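Local coordinates for BT_2262 (uncharacterised lipoprotein) (Bacteroides thetaiotaomicron, PDB 5FQ8) that is of unknown function but is a lipoprotein that pairs a bacterial surface Ig-like domain with a family-specific beta-rich C-terminal domain, at residues V114-V122 against I133-R144. Sequence-based numbering, arbitrary orientation.
Sequences VAFSGYEIV and ISDFLGGWYDQR
Val122 and Ser134 face each other at the end of an antiparallel strand pair, where Ser134 N donates to Val122 O (3.0 Å), and from there residues 133-144 run on as a loop beside 114-122. Ser134 OG takes the place of a backbone acceptor, receiving the Val122 N-H at 2.9 Å. OG lies between the backbone N and the carbonyl carbon (chi1 60°), which turns it back toward Val122. Next along, Ile121 CD1 meets Ile133 CD1, while Ile121 CG2 lies against the type I turn from Asp135 to Gly138; within it Asp135 OD1 accepts from Leu137 N, an Asx turn. The Tyr119 and Gln143 side chains run antiparallel, ring and amide planes 24° apart, with Tyr119 CD1 3.8 Å from Gln143 CG, and Gln143 NE2 reaches Glu120 O in a weak bond. CG and CD of Arg144 cross obliquely at the CE2 and OH corner of Tyr119, whose OH lies at the guanidinium edge, near its plane; ring and guanidinium planes are 82° apart. A serine in place of Tyr119 would probably leave the methylenes of Gln143 and Arg144 without the ring that packs against them. The Phe116 ring and the six-membered ring of Trp140 meet obliquely, centroids 5.9 Å apart, and Val114 CG1 touches Trp140 CH2. In the C-terminal domain's antiparallel sheet, strands 98-102 and 106-110 bond to the backbone of 114-122, while strand 204-211 packs against Phe116, Ile121 and Leu137.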
ATOM      1  N   VAL G 114      -1.911 -50.272 -26.382  1.00108.87           N
ATOM      2  CA  VAL G 114      -2.100 -48.863 -26.701  1.00106.97           C
ATOM      3  C   VAL G 114      -2.145 -48.708 -28.211  1.00105.27           C
ATOM      4  O   VAL G 114      -1.358 -49.326 -28.934  1.00106.07           O
ATOM      5  CB  VAL G 114      -0.982 -47.992 -26.097  1.00107.57           C
ATOM      6  CG1 VAL G 114       0.347 -48.546 -26.499  1.00105.30           C
ATOM      7  CG2 VAL G 114      -1.120 -46.551 -26.556  1.00109.83           C
ATOM      8  N   ALA G 115      -3.072 -47.885 -28.687  1.00105.47           N
ATOM      9  CA  ALA G 115      -3.266 -47.698 -30.117  1.00103.60           C
ATOM     10  C   ALA G 115      -2.303 -46.653 -30.664  1.00102.37           C
ATOM     11  O   ALA G 115      -2.119 -45.589 -30.063  1.00108.61           O
ATOM     12  CB  ALA G 115      -4.705 -47.276 -30.401  1.00123.49           C
ATOM     13  N   PHE G 116      -1.694 -46.954 -31.808  1.00 99.69           N
ATOM     14  CA  PHE G 116      -0.903 -45.965 -32.524  1.00 91.41           C
ATOM     15  C   PHE G 116      -1.134 -46.126 -34.019  1.00 86.96           C
ATOM     16  O   PHE G 116      -1.484 -47.210 -34.496  1.00 91.09           O
ATOM     17  CB  PHE G 116       0.597 -46.066 -32.191  1.00 89.17           C
ATOM     18  CG  PHE G 116       1.266 -47.318 -32.691  1.00 78.50           C
ATOM     19  CD1 PHE G 116       1.213 -48.488 -31.955  1.00 80.93           C
ATOM     20  CD2 PHE G 116       1.984 -47.307 -33.877  1.00 75.92           C
ATOM     21  CE1 PHE G 116       1.841 -49.628 -32.400  1.00 80.82           C
ATOM     22  CE2 PHE G 116       2.616 -48.443 -34.330  1.00 75.78           C
ATOM     23  CZ  PHE G 116       2.545 -49.607 -33.592  1.00 78.23           C
ATOM     24  N   SER G 117      -0.943 -45.029 -34.750  1.00 86.29           N
ATOM     25  CA  SER G 117      -1.173 -45.003 -36.190  1.00 88.84           C
ATOM     26  C   SER G 117      -0.570 -43.730 -36.771  1.00 83.22           C
ATOM     27  O   SER G 117      -0.250 -42.783 -36.049  1.00 82.16           O
ATOM     28  CB  SER G 117      -2.663 -45.087 -36.515  1.00 96.84           C
ATOM     29  OG  SER G 117      -3.159 -46.384 -36.237  1.00 86.07           O
ATOM     30  N   GLY G 118      -0.425 -43.723 -38.096  1.00 82.72           N
ATOM     31  CA  GLY G 118       0.017 -42.552 -38.822  1.00 82.35           C
ATOM     32  C   GLY G 118       1.502 -42.484 -39.104  1.00 79.69           C
ATOM     33  O   GLY G 118       1.937 -41.591 -39.838  1.00 77.26           O
ATOM     34  N   TYR G 119       2.288 -43.402 -38.561  1.00 78.27           N
ATOM     35  CA  TYR G 119       3.732 -43.351 -38.695  1.00 75.91           C
ATOM     36  C   TYR G 119       4.179 -43.995 -39.999  1.00 76.16           C
ATOM     37  O   TYR G 119       3.574 -44.961 -40.467  1.00 79.94           O
ATOM     38  CB  TYR G 119       4.362 -44.051 -37.500  1.00 77.62           C
ATOM     39  CG  TYR G 119       3.961 -43.388 -36.218  1.00 78.24           C
ATOM     40  CD1 TYR G 119       4.043 -42.013 -36.091  1.00 73.75           C
ATOM     41  CD2 TYR G 119       3.470 -44.119 -35.150  1.00 74.98           C
ATOM     42  CE1 TYR G 119       3.679 -41.381 -34.932  1.00 75.83           C
ATOM     43  CE2 TYR G 119       3.096 -43.493 -33.982  1.00 82.34           C
ATOM     44  CZ  TYR G 119       3.205 -42.119 -33.876  1.00 80.67           C
ATOM     45  OH  TYR G 119       2.837 -41.468 -32.719  1.00 86.05           O
ATOM     46  N   GLU G 120       5.233 -43.448 -40.593  1.00 70.55           N
ATOM     47  CA  GLU G 120       5.734 -43.936 -41.870  1.00 65.98           C
ATOM     48  C   GLU G 120       6.953 -44.820 -41.658  1.00 63.93           C
ATOM     49  O   GLU G 120       7.752 -44.585 -40.750  1.00 67.74           O
ATOM     50  CB  GLU G 120       6.081 -42.773 -42.807  1.00 61.97           C
ATOM     51  CG  GLU G 120       4.865 -42.076 -43.423  1.00 62.77           C
ATOM     52  CD  GLU G 120       5.220 -41.076 -44.511  1.00 66.76           C
ATOM     53  OE1 GLU G 120       6.420 -40.787 -44.700  1.00 55.99           O
ATOM     54  OE2 GLU G 120       4.290 -40.577 -45.177  1.00 59.85           O
ATOM     55  N   ILE G 121       7.076 -45.855 -42.486  1.00 65.14           N
ATOM     56  CA  ILE G 121       8.255 -46.707 -42.514  1.00 58.97           C
ATOM     57  C   ILE G 121       8.640 -46.957 -43.965  1.00 58.45           C
ATOM     58  O   ILE G 121       7.952 -46.536 -44.891  1.00 58.96           O
ATOM     59  CB  ILE G 121       8.044 -48.039 -41.776  1.00 73.92           C
ATOM     60  CG1 ILE G 121       6.927 -48.834 -42.438  1.00 63.96           C
ATOM     61  CG2 ILE G 121       7.755 -47.803 -40.311  1.00 63.49           C
ATOM     62  CD1 ILE G 121       6.861 -50.249 -41.970  1.00 66.20           C
ATOM     63  N   VAL G 122       9.750 -47.664 -44.153  1.00 60.16           N
ATOM     64  CA  VAL G 122      10.370 -47.827 -45.463  1.00 62.28           C
ATOM     65  C   VAL G 122      10.588 -49.307 -45.738  1.00 64.28           C
ATOM     66  O   VAL G 122      11.135 -50.024 -44.893  1.00 65.95           O
ATOM     67  CB  VAL G 122      11.710 -47.071 -45.547  1.00 60.41           C
ATOM     68  CG1 VAL G 122      12.286 -47.172 -46.941  1.00 60.62           C
ATOM     69  CG2 VAL G 122      11.533 -45.625 -45.144  1.00 63.45           C
ATOM     70  N   ILE G 133      13.622 -53.601 -44.405  1.00 79.02           N
ATOM     71  CA  ILE G 133      12.588 -52.946 -43.613  1.00 78.16           C
ATOM     72  C   ILE G 133      13.271 -52.048 -42.596  1.00 77.12           C
ATOM     73  O   ILE G 133      14.180 -52.488 -41.884  1.00 77.82           O
ATOM     74  CB  ILE G 133      11.668 -53.969 -42.921  1.00 81.73           C
ATOM     75  CG1 ILE G 133      10.763 -53.285 -41.900  1.00 81.90           C
ATOM     76  CG2 ILE G 133      12.477 -55.064 -42.261  1.00 83.25           C
ATOM     77  CD1 ILE G 133       9.535 -52.666 -42.496  1.00 79.49           C
ATOM     78  N   SER G 134      12.834 -50.796 -42.527  1.00 73.07           N
ATOM     79  CA  SER G 134      13.498 -49.836 -41.662  1.00 69.35           C
ATOM     80  C   SER G 134      13.041 -49.924 -40.216  1.00 72.32           C
ATOM     81  O   SER G 134      13.764 -49.460 -39.331  1.00 73.26           O
ATOM     82  CB  SER G 134      13.261 -48.424 -42.173  1.00 67.00           C
ATOM     83  OG  SER G 134      11.878 -48.143 -42.180  1.00 66.46           O
ATOM     84  N   ASP G 135      11.863 -50.494 -39.953  1.00 74.82           N
ATOM     85  CA  ASP G 135      11.376 -50.591 -38.582  1.00 76.30           C
ATOM     86  C   ASP G 135      10.277 -51.653 -38.542  1.00 80.88           C
ATOM     87  O   ASP G 135       9.151 -51.400 -38.981  1.00 84.15           O
ATOM     88  CB  ASP G 135      10.866 -49.242 -38.085  1.00 69.43           C
ATOM     89  CG  ASP G 135      10.753 -49.182 -36.578  1.00 69.92           C
ATOM     90  OD1 ASP G 135      10.913 -50.232 -35.927  1.00 62.38           O
ATOM     91  OD2 ASP G 135      10.500 -48.081 -36.049  1.00 70.66           O
ATOM     92  N   PHE G 136      10.613 -52.829 -38.018  1.00 76.54           N
ATOM     93  CA  PHE G 136       9.599 -53.850 -37.794  1.00 89.28           C
ATOM     94  C   PHE G 136       8.563 -53.429 -36.771  1.00 70.84           C
ATOM     95  O   PHE G 136       7.517 -54.074 -36.680  1.00 75.20           O
ATOM     96  CB  PHE G 136      10.236 -55.145 -37.313  1.00 71.11           C
ATOM     97  CG  PHE G 136      10.519 -56.131 -38.400  1.00 73.06           C
ATOM     98  CD1 PHE G 136       9.494 -56.652 -39.161  1.00 74.69           C
ATOM     99  CD2 PHE G 136      11.810 -56.563 -38.635  1.00 71.07           C
ATOM    100  CE1 PHE G 136       9.753 -57.566 -40.151  1.00 76.14           C
ATOM    101  CE2 PHE G 136      12.078 -57.478 -39.620  1.00 72.85           C
ATOM    102  CZ  PHE G 136      11.050 -57.982 -40.383  1.00 76.05           C
ATOM    103  N   LEU G 137       8.833 -52.394 -35.980  1.00 69.07           N
ATOM    104  CA  LEU G 137       7.934 -51.990 -34.912  1.00 70.56           C
ATOM    105  C   LEU G 137       7.014 -50.854 -35.318  1.00 70.00           C
ATOM    106  O   LEU G 137       6.336 -50.291 -34.458  1.00 72.30           O
ATOM    107  CB  LEU G 137       8.727 -51.583 -33.670  1.00 69.42           C
ATOM    108  CG  LEU G 137       9.761 -52.544 -33.088  1.00 69.90           C
ATOM    109  CD1 LEU G 137      10.408 -51.932 -31.863  1.00 68.80           C
ATOM    110  CD2 LEU G 137       9.141 -53.880 -32.739  1.00 73.60           C
ATOM    111  N   GLY G 138       6.977 -50.496 -36.597  1.00 68.71           N
ATOM    112  CA  GLY G 138       6.076 -49.445 -37.026  1.00 68.49           C
ATOM    113  C   GLY G 138       6.277 -48.132 -36.316  1.00 73.81           C
ATOM    114  O   GLY G 138       5.361 -47.307 -36.278  1.00 73.08           O
ATOM    115  N   GLY G 139       7.455 -47.916 -35.744  1.00 74.56           N
ATOM    116  CA  GLY G 139       7.747 -46.670 -35.063  1.00 79.03           C
ATOM    117  C   GLY G 139       7.191 -46.583 -33.660  1.00 82.77           C
ATOM    118  O   GLY G 139       6.771 -45.504 -33.244  1.00 79.22           O
ATOM    119  N   TRP G 140       7.170 -47.694 -32.918  1.00 91.83           N
ATOM    120  CA  TRP G 140       6.682 -47.636 -31.548  1.00 92.96           C
ATOM    121  C   TRP G 140       7.672 -46.925 -30.642  1.00 91.78           C
ATOM    122  O   TRP G 140       7.272 -46.329 -29.637  1.00 92.91           O
ATOM    123  CB  TRP G 140       6.387 -49.039 -31.013  1.00100.67           C
ATOM    124  CG  TRP G 140       6.220 -49.088 -29.526  1.00107.56           C
ATOM    125  CD1 TRP G 140       7.052 -49.685 -28.633  1.00116.34           C
ATOM    126  CD2 TRP G 140       5.168 -48.494 -28.760  1.00105.50           C
ATOM    127  NE1 TRP G 140       6.575 -49.523 -27.356  1.00106.15           N
ATOM    128  CE2 TRP G 140       5.422 -48.787 -27.405  1.00108.84           C
ATOM    129  CE3 TRP G 140       4.033 -47.745 -29.086  1.00103.95           C
ATOM    130  CZ2 TRP G 140       4.583 -48.361 -26.378  1.00111.09           C
ATOM    131  CZ3 TRP G 140       3.201 -47.321 -28.062  1.00116.42           C
ATOM    132  CH2 TRP G 140       3.486 -47.625 -26.725  1.00118.48           C
ATOM    133  N   TYR G 141       8.955 -46.973 -30.973  1.00 93.02           N
ATOM    134  CA  TYR G 141       9.972 -46.213 -30.268  1.00 82.60           C
ATOM    135  C   TYR G 141      10.564 -45.106 -31.116  1.00 71.30           C
ATOM    136  O   TYR G 141      10.797 -44.007 -30.609  1.00 71.99           O
ATOM    137  CB  TYR G 141      11.097 -47.141 -29.796  1.00 67.61           C
ATOM    138  CG  TYR G 141      10.671 -48.192 -28.803  1.00 73.69           C
ATOM    139  CD1 TYR G 141       9.972 -47.857 -27.657  1.00 66.48           C
ATOM    140  CD2 TYR G 141      10.976 -49.526 -29.016  1.00 66.32           C
ATOM    141  CE1 TYR G 141       9.593 -48.827 -26.749  1.00 69.57           C
ATOM    142  CE2 TYR G 141      10.601 -50.497 -28.122  1.00 69.39           C
ATOM    143  CZ  TYR G 141       9.907 -50.148 -26.989  1.00 71.03           C
ATOM    144  OH  TYR G 141       9.529 -51.126 -26.093  1.00 74.35           O
ATOM    145  N   ASP G 142      10.784 -45.370 -32.404  1.00 73.67           N
ATOM    146  CA  ASP G 142      11.416 -44.413 -33.303  1.00 72.91           C
ATOM    147  C   ASP G 142      10.709 -43.065 -33.271  1.00 80.15           C
ATOM    148  O   ASP G 142      11.284 -42.055 -32.855  1.00 77.49           O
ATOM    149  CB  ASP G 142      11.438 -44.986 -34.725  1.00 73.86           C
ATOM    150  CG  ASP G 142      12.275 -44.160 -35.686  1.00 66.99           C
ATOM    151  OD1 ASP G 142      12.978 -43.234 -35.242  1.00 64.71           O
ATOM    152  OD2 ASP G 142      12.241 -44.452 -36.894  1.00 66.85           O
ATOM    153  N   GLN G 143       9.453 -43.037 -33.703  1.00 85.34           N
ATOM    154  CA  GLN G 143       8.716 -41.789 -33.851  1.00 82.20           C
ATOM    155  C   GLN G 143       7.448 -41.749 -33.010  1.00 81.92           C
ATOM    156  O   GLN G 143       6.649 -40.822 -33.156  1.00 82.47           O
ATOM    157  CB  GLN G 143       8.383 -41.576 -35.322  1.00 80.80           C
ATOM    158  CG  GLN G 143       7.758 -42.794 -35.940  1.00 81.49           C
ATOM    159  CD  GLN G 143       8.200 -43.009 -37.356  1.00 81.33           C
ATOM    160  OE1 GLN G 143       8.118 -42.106 -38.186  1.00 81.34           O
ATOM    161  NE2 GLN G 143       8.687 -44.208 -37.646  1.00 78.98           N
ATOM    162  N   ARG G 144       7.230 -42.731 -32.141  1.00 83.52           N
ATOM    163  CA  ARG G 144       6.105 -42.663 -31.215  1.00 81.46           C
ATOM    164  C   ARG G 144       6.485 -41.841 -29.996  1.00 76.91           C
ATOM    165  O   ARG G 144       5.884 -40.799 -29.722  1.00 77.14           O
ATOM    166  CB  ARG G 144       5.676 -44.066 -30.793  1.00 84.25           C
ATOM    167  CG  ARG G 144       4.195 -44.309 -30.926  1.00 88.39           C
ATOM    168  CD  ARG G 144       3.406 -43.179 -30.296  1.00 86.75           C
ATOM    169  NE  ARG G 144       3.003 -43.475 -28.925  1.00 86.29           N
ATOM    170  CZ  ARG G 144       1.746 -43.684 -28.547  1.00 91.05           C
ATOM    171  NH1 ARG G 144       0.770 -43.626 -29.437  1.00 95.03           N
ATOM    172  NH2 ARG G 144       1.463 -43.944 -27.279  1.00 91.48           N
TER